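PDB 2ZPO: ribonuclease from Chelonia mydas, which probably cleaves single- and double-stranded RNA on the 3' side of pyrimidine nucleotides, as an endonuclease of the pancreatic ribonuclease family. Local coordinates for residues N27-M30 with Q31-M35. Sequence-based numbering, arbitrary orientation.
Sequences NQMM and QRRGM
Gln28 and Arg32 run side by side on the last turn of helix 22-32, which a Schellman motif ends within the ribonuclease A fold. Arg32 N gives a nearly straight hydrogen bond to Gln28 O (2.9 Å), and its extended side chain turns back along the helix until the guanidinium lies with one face over Gln28 CB. The glutamine amide continues this cover, CD lying 3.7 Å from Arg32 NH2. Replacing Gln28 by alanine removes the amide and keeps only CB beneath the face, which is likely to leave the end of the arginine freer to swing. Arg33 is the first residue to leave helical geometry, yet Arg33 N still hydrogen-bonds to Met29 O. Met29, bent at chi2 and chi3, lays its CE over a face of the Arg33 guanidinium, 3.4 Å from NE, while Arg33 NH1 donates hydrogen bonds to the carbonyl oxygens of Arg9 and Val12, tying this helix end to helix 3-11. Gly34, with positive phi, reverses the backbone, and Gly34 N hydrogen-bonds to Gln31 O. Met35 packs against Asn44, a probable substrate-binding residue, and Phe46. Its CB meets Met30 CE at 3.8 Å, and Met35 N closes the motif on Met30 O at 2.9 Å.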
# COMPACT_ATOMS: atom_id res chain seq x y z
N ASN A 27 -6.96 6.02 -9.78
CA ASN A 27 -8.34 6.37 -9.69
C ASN A 27 -9.24 5.14 -9.48
O ASN A 27 -10.12 5.12 -8.61
CB ASN A 27 -8.73 7.16 -10.93
CG ASN A 27 -8.17 8.59 -10.90
OD1 ASN A 27 -7.91 9.14 -9.81
ND2 ASN A 27 -8.04 9.21 -12.08
N GLN A 28 -8.98 4.09 -10.26
CA GLN A 28 -9.77 2.87 -10.18
C GLN A 28 -9.53 2.12 -8.87
O GLN A 28 -10.47 1.68 -8.21
CB GLN A 28 -9.44 1.96 -11.37
CG GLN A 28 -9.90 2.55 -12.70
CD GLN A 28 -9.61 1.66 -13.92
OE1 GLN A 28 -8.59 0.97 -13.99
NE2 GLN A 28 -10.50 1.72 -14.91
N MET A 29 -8.27 2.00 -8.48
CA MET A 29 -7.92 1.11 -7.36
C MET A 29 -8.31 1.76 -6.03
O MET A 29 -8.78 1.08 -5.11
CB MET A 29 -6.43 0.75 -7.41
CG MET A 29 -6.03 -0.15 -8.56
SD MET A 29 -6.79 -1.79 -8.51
CE MET A 29 -6.51 -2.27 -6.82
N MET A 30 -8.14 3.07 -5.94
CA MET A 30 -8.52 3.78 -4.70
C MET A 30 -10.00 3.60 -4.44
O MET A 30 -10.40 3.44 -3.31
CB MET A 30 -8.13 5.25 -4.79
CG MET A 30 -6.62 5.51 -4.71
SD MET A 30 -5.78 4.84 -3.24
CE MET A 30 -6.30 6.01 -1.98
N GLN A 31 -10.79 3.61 -5.50
CA GLN A 31 -12.24 3.40 -5.35
C GLN A 31 -12.58 1.93 -5.07
O GLN A 31 -13.29 1.63 -4.12
CB GLN A 31 -12.98 3.86 -6.59
CG GLN A 31 -14.49 3.68 -6.46
CD GLN A 31 -15.27 4.30 -7.59
OE1 GLN A 31 -14.80 5.22 -8.27
NE2 GLN A 31 -16.50 3.82 -7.80
N ARG A 32 -12.06 1.04 -5.92
CA ARG A 32 -12.34 -0.40 -5.81
C ARG A 32 -12.03 -0.95 -4.42
O ARG A 32 -12.77 -1.79 -3.86
CB ARG A 32 -11.56 -1.19 -6.88
CG ARG A 32 -12.07 -1.03 -8.32
CD ARG A 32 -11.16 -1.73 -9.34
NE ARG A 32 -11.63 -1.53 -10.72
CZ ARG A 32 -10.88 -1.72 -11.80
NH1 ARG A 32 -9.61 -2.10 -11.68
NH2 ARG A 32 -11.38 -1.51 -13.02
N ARG A 33 -10.94 -0.43 -3.83
CA ARG A 33 -10.46 -0.91 -2.54
C ARG A 33 -11.05 -0.17 -1.33
O ARG A 33 -10.58 -0.36 -0.22
CB ARG A 33 -8.92 -0.86 -2.51
CG ARG A 33 -8.25 -1.76 -3.51
CD ARG A 33 -8.64 -3.24 -3.32
NE ARG A 33 -7.88 -4.09 -4.24
CZ ARG A 33 -6.69 -4.64 -3.96
NH1 ARG A 33 -6.15 -4.45 -2.78
NH2 ARG A 33 -6.08 -5.41 -4.86
N GLY A 34 -12.05 0.67 -1.56
CA GLY A 34 -12.81 1.23 -0.43
C GLY A 34 -12.20 2.47 0.18
O GLY A 34 -12.49 2.82 1.31
N MET A 35 -11.33 3.14 -0.58
CA MET A 35 -10.56 4.27 -0.06
C MET A 35 -11.02 5.67 -0.55
O MET A 35 -10.34 6.67 -0.34
CB MET A 35 -9.06 4.03 -0.30
CG MET A 35 -8.48 3.02 0.69
SD MET A 35 -6.71 2.71 0.38
CE MET A 35 -6.81 1.75 -1.12